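Local atomic coordinates of phosphoribosylglycinamide synthetase (Anaerococcus prevotii, PDB entry 4DIM), a protein that probably acts as an ATP-dependent, metal-binding ligase of the ATP-grasp type. Residues 53-58 / 68-73; 134-139 / 185-190; 208-213 / 240-245; 365-368 / 372-375. All blocks are in the same frame, centred on the assembly; numbering follows the deposited sequence.

Contact 1 of 4, residues 53-58 / 68-73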
loop_
_atom_site.group_PDB
_atom_site.type_symbol
_atom_site.label_atom_id
_atom_site.label_comp_id
_atom_site.label_asym_id
_atom_site.label_seq_id
_atom_site.Cartn_x
_atom_site.Cartn_y
_atom_site.Cartn_z
ATOM N N SER A 53 -20.839 5.102 10.967
ATOM C CA SER A 53 -20.488 5.035 12.393
ATOM C C SER A 53 -19.323 5.960 12.569
ATOM O O SER A 53 -18.290 5.779 11.925
ATOM C CB SER A 53 -20.159 3.607 12.829
ATOM O OG SER A 53 -20.118 3.517 14.244
ATOM N N TYR A 54 -19.529 7.035 13.319
ATOM C CA TYR A 54 -18.510 8.039 13.464
ATOM C C TYR A 54 -17.482 7.556 14.474
ATOM O O TYR A 54 -17.833 7.196 15.594
ATOM C CB TYR A 54 -19.135 9.380 13.834
ATOM C CG TYR A 54 -19.897 10.038 12.698
ATOM C CD1 TYR A 54 -21.194 10.496 12.879
ATOM C CD2 TYR A 54 -19.280 10.308 11.483
ATOM C CE1 TYR A 54 -21.874 11.167 11.867
ATOM C CE2 TYR A 54 -19.954 10.962 10.456
ATOM C CZ TYR A 54 -21.253 11.397 10.650
ATOM O OH TYR A 54 -21.925 12.067 9.648
HETATM N N MSE A 55 -16.217 7.466 14.038
HETATM C CA MSE A 55 -15.131 6.965 14.877
HETATM C C MSE A 55 -13.804 7.352 14.313
HETATM O O MSE A 55 -13.665 7.424 13.098
HETATM C CB MSE A 55 -15.193 5.410 14.979
HETATM C CG MSE A 55 -15.183 4.680 13.599
HETATM SE SE MSE A 55 -15.175 2.763 13.707
HETATM C CE MSE A 55 -16.792 2.446 14.567
ATOM N N ASP A 56 -12.817 7.567 15.189
ATOM C CA ASP A 56 -11.428 7.766 14.792
ATOM C C ASP A 56 -10.824 6.346 14.729
ATOM O O ASP A 56 -10.630 5.674 15.759
ATOM C CB ASP A 56 -10.667 8.708 15.736
ATOM C CG ASP A 56 -9.188 8.792 15.420
ATOM O OD1 ASP A 56 -8.822 8.680 14.200
ATOM O OD2 ASP A 56 -8.387 8.955 16.377
ATOM N N ILE A 57 -10.602 5.893 13.493
ATOM C CA ILE A 57 -10.137 4.545 13.175
ATOM C C ILE A 57 -8.645 4.317 13.538
ATOM O O ILE A 57 -8.194 3.172 13.628
ATOM C CB ILE A 57 -10.412 4.201 11.691
ATOM C CG1 ILE A 57 -9.473 4.980 10.695
ATOM C CG2 ILE A 57 -11.928 4.367 11.372
ATOM C CD1 ILE A 57 -9.620 4.518 9.223
ATOM N N SER A 58 -7.901 5.392 13.768
ATOM C CA SER A 58 -6.514 5.313 14.196
ATOM C C SER A 58 -6.406 5.078 15.717
ATOM O O SER A 58 -5.295 4.926 16.229
ATOM C CB SER A 58 -5.799 6.609 13.819
ATOM O OG SER A 58 -6.290 7.682 14.603
ATOM N N LYS A 68 -18.834 -2.972 19.734
ATOM C CA LYS A 68 -19.560 -3.963 20.524
ATOM C C LYS A 68 -21.065 -3.945 20.218
ATOM O O LYS A 68 -21.688 -5.015 20.145
ATOM C CB LYS A 68 -19.299 -3.770 22.032
ATOM C CG LYS A 68 -18.139 -4.656 22.555
ATOM C CD LYS A 68 -18.521 -6.170 22.714
ATOM C CE LYS A 68 -17.342 -7.051 23.086
ATOM N NZ LYS A 68 -17.579 -8.491 22.784
ATOM N N ASP A 69 -21.625 -2.739 19.959
ATOM C CA ASP A 69 -23.042 -2.589 19.647
ATOM C C ASP A 69 -23.301 -2.423 18.129
ATOM O O ASP A 69 -24.427 -2.104 17.772
ATOM C CB ASP A 69 -23.620 -1.414 20.446
ATOM C CG ASP A 69 -23.504 -1.588 21.963
ATOM O OD1 ASP A 69 -24.389 -2.264 22.564
ATOM O OD2 ASP A 69 -22.538 -1.053 22.550
ATOM N N LEU A 70 -22.328 -2.748 17.230
ATOM C CA LEU A 70 -22.555 -2.621 15.784
ATOM C C LEU A 70 -22.976 -3.940 15.085
ATOM O O LEU A 70 -23.275 -3.904 13.887
ATOM C CB LEU A 70 -21.332 -2.010 15.072
ATOM C CG LEU A 70 -21.052 -0.514 15.389
ATOM C CD1 LEU A 70 -19.850 -0.034 14.646
ATOM C CD2 LEU A 70 -22.271 0.394 15.101
ATOM N N ASN A 71 -23.093 -5.071 15.807
ATOM C CA ASN A 71 -23.650 -6.304 15.233
ATOM C C ASN A 71 -22.902 -6.744 13.971
ATOM O O ASN A 71 -23.512 -7.207 13.000
ATOM C CB ASN A 71 -25.144 -6.079 14.911
ATOM C CG ASN A 71 -26.068 -6.952 15.675
ATOM O OD1 ASN A 71 -26.361 -6.671 16.827
ATOM N ND2 ASN A 71 -26.583 -8.001 15.045
ATOM N N LEU A 72 -21.581 -6.669 14.010
ATOM C CA LEU A 72 -20.794 -7.007 12.834
ATOM C C LEU A 72 -20.602 -8.501 12.598
ATOM O O LEU A 72 -20.582 -9.310 13.522
ATOM C CB LEU A 72 -19.405 -6.366 12.924
ATOM C CG LEU A 72 -19.370 -4.880 13.240
ATOM C CD1 LEU A 72 -17.973 -4.429 13.302
ATOM C CD2 LEU A 72 -20.185 -4.081 12.244
ATOM N N ASP A 73 -20.438 -8.843 11.321
ATOM C CA ASP A 73 -20.067 -10.172 10.840
ATOM C C ASP A 73 -18.585 -10.155 10.467
ATOM O O ASP A 73 -17.918 -11.176 10.630
ATOM C CB ASP A 73 -20.945 -10.615 9.669
ATOM C CG ASP A 73 -22.338 -10.947 10.152
ATOM O OD1 ASP A 73 -22.479 -11.921 10.928
ATOM O OD2 ASP A 73 -23.276 -10.178 9.829
#
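This is a small apolar touch, in which Leu70, from the loop after helix 60-66, rests against Ser53 at the end of edge strand 51-54 and Met55 just beyond it. The two segments bury just 87 Å² between them, and the closest contacts are made by one methyl group: CD1 of Leu70 lies 3.6 Å from OG of Ser53 and 3.9 Å from CE of Met55, a selenomethionine in this model. Met55 and Leu70 reach toward each other and meet tip to tip. The bend at the end of the Met55 chain (chi3 62°) swings its methyl round toward the leucine. CD2 of Leu70 stays a little farther off, 3.9 Å from OG of Ser53, so that hydroxyl faces the fork of the leucine in simple van der Waals contact. Strand 51-54, helix 60-66 and strand 74-76 form a beta-alpha-beta crossover in a four-stranded parallel sheet of Rossmann-like 3-2-1-4 order, and Leu70 belongs to its return loop. Helix 60-66 adds Glu62 and Lys66 against Met55. Arg9, on the inner strand 9-13, donates a hydrogen bond to the backbone carbonyl of Leu70, while Ser53 pairs through its backbone with Ala35 and Thr37 of strand 32-37.

Contact 2 of 4, residues 134-139 / 185-190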
loop_
_atom_site.group_PDB
_atom_site.type_symbol
_atom_site.label_atom_id
_atom_site.label_comp_id
_atom_site.label_asym_id
_atom_site.label_seq_id
_atom_site.Cartn_x
_atom_site.Cartn_y
_atom_site.Cartn_z
ATOM N N ASN A 134 32.209 2.454 20.170
ATOM C CA ASN A 134 32.639 1.056 20.215
ATOM C C ASN A 134 31.536 0.139 19.704
ATOM O O ASN A 134 31.825 -0.796 18.962
ATOM C CB ASN A 134 33.035 0.661 21.644
ATOM C CG ASN A 134 34.199 1.468 22.174
ATOM O OD1 ASN A 134 34.035 2.495 22.870
ATOM N ND2 ASN A 134 35.399 1.018 21.851
ATOM N N GLU A 135 30.273 0.404 20.097
ATOM C CA GLU A 135 29.123 -0.376 19.616
ATOM C C GLU A 135 28.905 -0.159 18.071
ATOM O O GLU A 135 28.389 -1.059 17.413
ATOM C CB GLU A 135 27.833 -0.041 20.403
ATOM C CG GLU A 135 27.611 -0.780 21.717
ATOM C CD GLU A 135 26.365 -0.320 22.465
ATOM O OE1 GLU A 135 25.280 -0.232 21.832
ATOM O OE2 GLU A 135 26.478 -0.028 23.680
ATOM N N LEU A 136 29.331 1.019 17.509
ATOM C CA LEU A 136 29.212 1.354 16.082
ATOM C C LEU A 136 30.033 0.382 15.247
ATOM O O LEU A 136 29.503 -0.253 14.337
ATOM C CB LEU A 136 29.679 2.813 15.800
ATOM C CG LEU A 136 29.391 3.390 14.377
ATOM C CD1 LEU A 136 27.916 3.277 14.009
ATOM C CD2 LEU A 136 29.827 4.862 14.243
ATOM N N LYS A 137 31.315 0.232 15.591
ATOM C CA LYS A 137 32.248 -0.669 14.901
ATOM C C LYS A 137 31.843 -2.149 15.127
ATOM O O LYS A 137 31.965 -2.963 14.203
ATOM C CB LYS A 137 33.676 -0.400 15.376
ATOM C CG LYS A 137 34.185 1.004 15.019
ATOM C CD LYS A 137 35.136 1.590 16.077
ATOM C CE LYS A 137 35.430 3.057 15.834
ATOM N NZ LYS A 137 36.222 3.669 16.941
ATOM N N ASN A 138 31.331 -2.491 16.340
ATOM C CA ASN A 138 30.826 -3.850 16.632
ATOM C C ASN A 138 29.673 -4.154 15.682
ATOM O O ASN A 138 29.634 -5.227 15.067
ATOM C CB ASN A 138 30.358 -3.959 18.093
ATOM C CG ASN A 138 29.598 -5.227 18.428
ATOM O OD1 ASN A 138 29.868 -6.315 17.893
ATOM N ND2 ASN A 138 28.644 -5.123 19.352
ATOM N N ALA A 139 28.744 -3.179 15.559
ATOM C CA ALA A 139 27.599 -3.259 14.655
ATOM C C ALA A 139 28.046 -3.350 13.184
ATOM O O ALA A 139 27.417 -4.100 12.448
ATOM C CB ALA A 139 26.679 -2.051 14.846
ATOM N N CYS A 185 21.333 5.913 18.659
ATOM C CA CYS A 185 21.411 6.093 17.234
ATOM C C CYS A 185 21.023 4.789 16.528
ATOM O O CYS A 185 21.034 3.708 17.130
ATOM C CB CYS A 185 22.850 6.469 16.888
ATOM S SG CYS A 185 23.011 8.013 15.985
ATOM N N ILE A 186 20.762 4.880 15.226
ATOM C CA ILE A 186 20.533 3.702 14.429
ATOM C C ILE A 186 21.528 3.785 13.301
ATOM O O ILE A 186 21.657 4.815 12.632
ATOM C CB ILE A 186 19.057 3.486 13.977
ATOM C CG1 ILE A 186 18.255 2.931 15.184
ATOM C CG2 ILE A 186 18.948 2.487 12.810
ATOM C CD1 ILE A 186 16.781 2.935 15.043
ATOM N N VAL A 187 22.318 2.731 13.186
ATOM C CA VAL A 187 23.223 2.546 12.055
ATOM C C VAL A 187 22.535 1.452 11.232
ATOM O O VAL A 187 22.204 0.379 11.758
ATOM C CB VAL A 187 24.716 2.267 12.402
ATOM C CG1 VAL A 187 24.904 0.957 13.178
ATOM C CG2 VAL A 187 25.554 2.267 11.135
ATOM N N GLU A 188 22.177 1.780 10.004
ATOM C CA GLU A 188 21.444 0.835 9.151
ATOM C C GLU A 188 22.084 0.725 7.796
ATOM O O GLU A 188 22.549 1.722 7.250
ATOM C CB GLU A 188 19.979 1.294 9.010
ATOM C CG GLU A 188 19.097 0.330 8.257
ATOM C CD GLU A 188 17.644 0.721 8.205
ATOM O OE1 GLU A 188 17.312 1.648 7.431
ATOM O OE2 GLU A 188 16.830 0.057 8.884
ATOM N N GLU A 189 22.044 -0.479 7.219
ATOM C CA GLU A 189 22.540 -0.713 5.858
ATOM C C GLU A 189 21.790 0.163 4.881
ATOM O O GLU A 189 20.550 0.251 4.929
ATOM C CB GLU A 189 22.337 -2.172 5.437
ATOM C CG GLU A 189 23.156 -3.200 6.194
ATOM C CD GLU A 189 22.916 -4.606 5.683
ATOM O OE1 GLU A 189 23.904 -5.318 5.390
ATOM O OE2 GLU A 189 21.733 -5.008 5.600
ATOM N N PHE A 190 22.530 0.805 3.990
ATOM C CA PHE A 190 21.949 1.632 2.957
ATOM C C PHE A 190 21.896 0.788 1.692
ATOM O O PHE A 190 22.943 0.396 1.167
ATOM C CB PHE A 190 22.749 2.927 2.774
ATOM C CG PHE A 190 22.081 3.920 1.847
ATOM C CD1 PHE A 190 20.749 4.274 2.021
ATOM C CD2 PHE A 190 22.774 4.474 0.782
ATOM C CE1 PHE A 190 20.117 5.134 1.125
ATOM C CE2 PHE A 190 22.147 5.354 -0.096
ATOM C CZ PHE A 190 20.821 5.679 0.079
#
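Leu136 swings its CG away from its own backbone N (chi1 -170°), and a chi2 of 54° then carries CD1 onto the side of Val187. The valine is turned to receive it: its chi1 of 63° puts CG1 between its backbone N and carbonyl carbon, with CG2 on the far side from the N. CD1 of Leu136 therefore sits over the branch point, 3.7 Å from CB of Val187 and 3.9 Å from each of its two methyls, CG1 and CG2. The two side chains cross at a slant, one leucine methyl doing all the touching. The other leg of the contact comes from one turn further along the helix, where CB of Ala139 meets CG1 of Val187 at 3.9 Å. The alanine, with only a CB, probably allows a close approach; the CA atoms of Leu136 and Val187 are 7.3 Å apart. All three residues are buried. Phe128 of strand 127-128 touches both Ala139 and Val187, and Phe173 of helix 166-179 packs on Leu136, so the same apolar layer runs on to a second helix. Ile186 points away, to the other side of the sheet. Helix 133-141 laid by its apolar side on strand 186-189 of a four-stranded antiparallel sheet is two-layer alpha/beta packing, consistent with the smaller subdomain of an ATP-grasp fold.

Contact 3 of 4, residues 208-213 / 240-245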
loop_
_atom_site.group_PDB
_atom_site.type_symbol
_atom_site.label_atom_id
_atom_site.label_comp_id
_atom_site.label_asym_id
_atom_site.label_seq_id
_atom_site.Cartn_x
_atom_site.Cartn_y
_atom_site.Cartn_z
ATOM N N LEU A 208 -1.800 -17.293 -1.543
ATOM C CA LEU A 208 -2.391 -17.552 -2.855
ATOM C C LEU A 208 -1.492 -17.086 -3.976
ATOM O O LEU A 208 -1.371 -17.753 -5.009
ATOM C CB LEU A 208 -3.729 -16.822 -2.951
ATOM C CG LEU A 208 -4.754 -17.203 -1.862
ATOM C CD1 LEU A 208 -6.109 -16.658 -2.191
ATOM C CD2 LEU A 208 -4.817 -18.714 -1.636
ATOM N N PHE A 209 -0.899 -15.924 -3.800
ATOM C CA PHE A 209 -0.003 -15.393 -4.808
ATOM C C PHE A 209 0.928 -14.321 -4.250
ATOM O O PHE A 209 0.761 -13.838 -3.142
ATOM C CB PHE A 209 -0.824 -14.800 -5.984
ATOM C CG PHE A 209 -1.639 -13.591 -5.607
ATOM C CD1 PHE A 209 -1.076 -12.332 -5.595
ATOM C CD2 PHE A 209 -2.977 -13.713 -5.284
ATOM C CE1 PHE A 209 -1.823 -11.229 -5.235
ATOM C CE2 PHE A 209 -3.709 -12.612 -4.893
ATOM C CZ PHE A 209 -3.130 -11.376 -4.884
ATOM N N VAL A 210 1.914 -13.977 -5.045
ATOM C CA VAL A 210 2.800 -12.846 -4.856
ATOM C C VAL A 210 2.902 -12.230 -6.249
ATOM O O VAL A 210 3.311 -12.900 -7.205
ATOM C CB VAL A 210 4.162 -13.127 -4.196
ATOM C CG1 VAL A 210 4.880 -11.823 -3.896
ATOM C CG2 VAL A 210 3.985 -13.917 -2.908
HETATM N N MSE A 211 2.397 -10.999 -6.381
HETATM C CA MSE A 211 2.397 -10.312 -7.654
HETATM C C MSE A 211 3.326 -9.092 -7.627
HETATM O O MSE A 211 2.891 -8.011 -7.240
HETATM C CB MSE A 211 0.973 -9.869 -8.020
HETATM C CG MSE A 211 0.860 -9.355 -9.477
HETATM SE SE MSE A 211 -0.785 -8.378 -9.741
HETATM C CE MSE A 211 -0.233 -6.872 -8.907
ATOM N N PRO A 212 4.552 -9.213 -8.173
ATOM C CA PRO A 212 5.425 -8.032 -8.285
ATOM C C PRO A 212 4.818 -6.950 -9.173
ATOM O O PRO A 212 4.009 -7.238 -10.039
ATOM C CB PRO A 212 6.720 -8.606 -8.894
ATOM C CG PRO A 212 6.695 -10.041 -8.516
ATOM C CD PRO A 212 5.270 -10.449 -8.547
ATOM N N HIS A 213 5.152 -5.693 -8.902
ATOM C CA HIS A 213 4.630 -4.595 -9.714
ATOM C C HIS A 213 5.571 -3.399 -9.729
ATOM O O HIS A 213 6.402 -3.190 -8.827
ATOM C CB HIS A 213 3.207 -4.154 -9.293
ATOM C CG HIS A 213 3.048 -3.844 -7.847
ATOM N ND1 HIS A 213 3.444 -2.622 -7.322
ATOM C CD2 HIS A 213 2.492 -4.591 -6.861
ATOM C CE1 HIS A 213 3.192 -2.694 -6.030
ATOM N NE2 HIS A 213 2.589 -3.856 -5.712
ATOM N N GLU A 240 10.651 -14.855 -8.762
ATOM C CA GLU A 240 10.637 -15.997 -7.837
ATOM C C GLU A 240 11.317 -15.692 -6.537
ATOM O O GLU A 240 10.894 -16.198 -5.503
ATOM C CB GLU A 240 11.304 -17.203 -8.476
ATOM C CG GLU A 240 10.548 -17.746 -9.681
ATOM C CD GLU A 240 9.047 -17.979 -9.543
ATOM O OE1 GLU A 240 8.633 -18.764 -8.653
ATOM O OE2 GLU A 240 8.286 -17.388 -10.350
ATOM N N LYS A 241 12.386 -14.888 -6.581
ATOM C CA LYS A 241 13.058 -14.424 -5.374
ATOM C C LYS A 241 12.105 -13.560 -4.513
ATOM O O LYS A 241 12.192 -13.619 -3.301
ATOM C CB LYS A 241 14.320 -13.645 -5.738
ATOM C CG LYS A 241 15.535 -14.523 -5.943
ATOM C CD LYS A 241 16.703 -13.732 -6.533
ATOM C CE LYS A 241 17.903 -14.600 -6.858
ATOM N NZ LYS A 241 18.799 -13.929 -7.820
ATOM N N THR A 242 11.203 -12.796 -5.141
ATOM C CA THR A 242 10.209 -11.941 -4.479
ATOM C C THR A 242 9.135 -12.832 -3.811
ATOM O O THR A 242 8.764 -12.609 -2.647
ATOM C CB THR A 242 9.615 -10.935 -5.516
ATOM O OG1 THR A 242 10.653 -10.056 -5.928
ATOM C CG2 THR A 242 8.501 -10.092 -4.976
ATOM N N LYS A 243 8.660 -13.839 -4.541
ATOM C CA LYS A 243 7.710 -14.828 -4.036
ATOM C C LYS A 243 8.283 -15.523 -2.799
ATOM O O LYS A 243 7.578 -15.731 -1.815
ATOM C CB LYS A 243 7.377 -15.893 -5.129
ATOM C CG LYS A 243 6.395 -15.402 -6.212
ATOM C CD LYS A 243 6.222 -16.294 -7.415
ATOM C CE LYS A 243 5.317 -15.630 -8.439
ATOM N NZ LYS A 243 5.082 -16.494 -9.643
ATOM N N THR A 244 9.583 -15.815 -2.836
ATOM C CA THR A 244 10.247 -16.460 -1.735
ATOM C C THR A 244 10.301 -15.562 -0.508
ATOM O O THR A 244 9.958 -16.036 0.579
ATOM C CB THR A 244 11.650 -16.901 -2.141
ATOM O OG1 THR A 244 11.525 -17.990 -3.070
ATOM C CG2 THR A 244 12.495 -17.339 -0.935
ATOM N N GLU A 245 10.790 -14.308 -0.644
ATOM C CA GLU A 245 10.935 -13.432 0.525
ATOM C C GLU A 245 9.587 -13.016 1.075
ATOM O O GLU A 245 9.451 -12.934 2.292
ATOM C CB GLU A 245 11.766 -12.177 0.219
ATOM C CG GLU A 245 13.229 -12.393 -0.106
ATOM C CD GLU A 245 13.990 -13.385 0.756
ATOM O OE1 GLU A 245 14.279 -13.037 1.919
ATOM O OE2 GLU A 245 14.336 -14.485 0.263
#
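Lys243 leans on Val210 along much of its length. From CB the chain runs out extended; CG lies 3.8 Å from CB of Val210, CE passes 3.6 Å from the backbone O of Val210, and NZ ends in a salt bridge with OE2 of Glu240 at 3.4 Å, weak as a hydrogen bond. The aliphatic part of the lysine thus lies along Val210, and its charge goes to Glu240, one turn back on its own helix. Val210 points toward the helix, its CB 3.9 Å from CA of Lys243, and its CG1 also reaches CG2 of Thr242 at 4.2 Å. That threonine methyl has a second neighbour, CG of Pro212 at 4.0 Å, while its OG1 is hydrogen-bonded back to the carbonyl of Ile238. An alanine in place of Val210 would probably open a gap under the helix, leaving CA of Lys243 without both methyls and the Thr242 methyl without CG1. The axes of segments 208-213 and 240-245 come within 8.3 Å, their N-to-C directions 128° apart. Phe209 and Met211 point the other way, to helix 285-293, so the antiparallel sheet holding strand 206-219 has helices on both faces, consistent with the larger ATP-grasp subdomain.

Contact 4 of 4, residues 365-368 / 372-375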
loop_
_atom_site.group_PDB
_atom_site.type_symbol
_atom_site.label_atom_id
_atom_site.label_comp_id
_atom_site.label_asym_id
_atom_site.label_seq_id
_atom_site.Cartn_x
_atom_site.Cartn_y
_atom_site.Cartn_z
ATOM N N LYS A 365 -4.018 22.559 -7.840
ATOM C CA LYS A 365 -2.756 22.953 -7.223
ATOM C C LYS A 365 -1.589 22.266 -7.914
ATOM O O LYS A 365 -1.566 21.039 -7.954
ATOM C CB LYS A 365 -2.747 22.591 -5.721
ATOM C CG LYS A 365 -3.402 23.618 -4.810
ATOM C CD LYS A 365 -3.528 23.110 -3.365
ATOM C CE LYS A 365 -2.217 23.001 -2.596
ATOM N NZ LYS A 365 -2.075 21.691 -1.885
ATOM N N LYS A 366 -0.594 23.054 -8.404
ATOM C CA LYS A 366 0.651 22.540 -8.993
ATOM C C LYS A 366 1.148 21.406 -8.089
ATOM O O LYS A 366 1.451 21.631 -6.917
ATOM C CB LYS A 366 1.694 23.669 -9.117
ATOM C CG LYS A 366 2.988 23.270 -9.824
ATOM C CD LYS A 366 4.225 23.631 -8.989
ATOM C CE LYS A 366 5.537 23.339 -9.684
ATOM N NZ LYS A 366 5.895 24.365 -10.712
ATOM N N PHE A 367 1.113 20.183 -8.620
ATOM C CA PHE A 367 1.381 18.934 -7.916
ATOM C C PHE A 367 2.598 18.944 -7.003
ATOM O O PHE A 367 3.723 19.201 -7.434
ATOM C CB PHE A 367 1.528 17.774 -8.897
ATOM C CG PHE A 367 1.455 16.422 -8.245
ATOM C CD1 PHE A 367 2.589 15.641 -8.106
ATOM C CD2 PHE A 367 0.244 15.910 -7.805
ATOM C CE1 PHE A 367 2.513 14.378 -7.523
ATOM C CE2 PHE A 367 0.170 14.643 -7.234
ATOM C CZ PHE A 367 1.308 13.892 -7.082
ATOM N N GLU A 368 2.326 18.618 -5.731
ATOM C CA GLU A 368 3.293 18.511 -4.638
ATOM C C GLU A 368 2.999 17.231 -3.796
ATOM O O GLU A 368 3.957 16.546 -3.432
ATOM C CB GLU A 368 3.343 19.804 -3.760
ATOM C CG GLU A 368 2.018 20.534 -3.533
ATOM C CD GLU A 368 2.123 21.980 -3.074
ATOM O OE1 GLU A 368 2.983 22.284 -2.215
ATOM O OE2 GLU A 368 1.312 22.805 -3.554
ATOM N N ASP A 372 -3.316 16.334 -4.457
ATOM C CA ASP A 372 -3.348 17.244 -5.601
ATOM C C ASP A 372 -3.641 16.492 -6.943
ATOM O O ASP A 372 -3.564 17.123 -8.001
ATOM C CB ASP A 372 -2.013 18.018 -5.716
ATOM C CG ASP A 372 -1.637 18.810 -4.492
ATOM O OD1 ASP A 372 -2.504 19.548 -3.975
ATOM O OD2 ASP A 372 -0.471 18.707 -4.057
ATOM N N CYS A 373 -3.978 15.164 -6.911
ATOM C CA CYS A 373 -4.303 14.406 -8.128
ATOM C C CYS A 373 -5.627 14.918 -8.680
ATOM O O CYS A 373 -6.570 15.138 -7.905
ATOM C CB CYS A 373 -4.382 12.900 -7.857
ATOM S SG CYS A 373 -2.796 12.097 -7.461
ATOM N N ILE A 374 -5.688 15.109 -10.013
ATOM C CA ILE A 374 -6.894 15.543 -10.738
ATOM C C ILE A 374 -7.794 14.327 -11.024
ATOM O O ILE A 374 -9.019 14.450 -11.073
ATOM C CB ILE A 374 -6.509 16.300 -12.033
ATOM C CG1 ILE A 374 -5.851 17.655 -11.672
ATOM C CG2 ILE A 374 -7.709 16.484 -12.985
ATOM C CD1 ILE A 374 -4.325 17.621 -11.593
ATOM N N GLY A 375 -7.188 13.170 -11.197
ATOM C CA GLY A 375 -7.931 11.952 -11.475
ATOM C C GLY A 375 -7.009 10.776 -11.630
ATOM O O GLY A 375 -5.855 10.821 -11.190
#
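A buried carboxylate, that of Asp372, is held inside a turn of its own chain, bonded to Lys365 and to the backbone of Glu368. The turn links strand 363-364 to strand 375-381 of the large antiparallel sheet, and Lys365, Glu368 and Asp372 form a salt-bridge network in it. OD1 accepts from Lys365 NZ at 3.0 Å through its syn lone pair. Two bends in the lysine chain, at chi3 (71°) and chi4, curl it round to bring NZ to OD1, which CB also approaches. OD2 looks to the backbone, accepting from N of Glu368 at 3.3 Å on its anti side, the donor lying 32° out of the carboxylate plane, and also from N of Asn369. Glu368 OE2 stands 4.5 Å from Asp372 OD2, a like-charge approach that Lys365 probably offsets, since it also makes a long ion pair with OE2. A leucine in place of Asp372 would probably leave the Lys365 ammonium without its buried mate and the amides of Glu368 and Asn369 without their shared acceptor, freeing the turn to shift. On the CB side of Asp372 the contact becomes apolar. The Phe367 ring, which also meets Tyr218 at a steep angle and touches Val224 and Val226, brings CD2 to 3.7 Å from CB of Asp372 and CE2 to 3.9 Å from SG of Cys373.

The four contacts follow one another along the chain, each closing before the next opens, and none touches another. Contact 1 belongs to the N-terminal parallel sheet. Contacts 2 and 3 both belong to the ATP-grasp region, yet one lies on the small four-stranded sheet and the other on the large antiparallel sheet, their centres 30 Å apart and nearest atoms about 12 Å apart. Contact 4 leads into strand 375-381 of that same large sheet, but lies 32 Å from contact 3, centre to centre, across the middle of the chain. Contacts 1 and 2 are farthest apart, at 44 Å between centres. Each therefore packs its own region of a multi-domain chain, consistent with an ATP-grasp ligase.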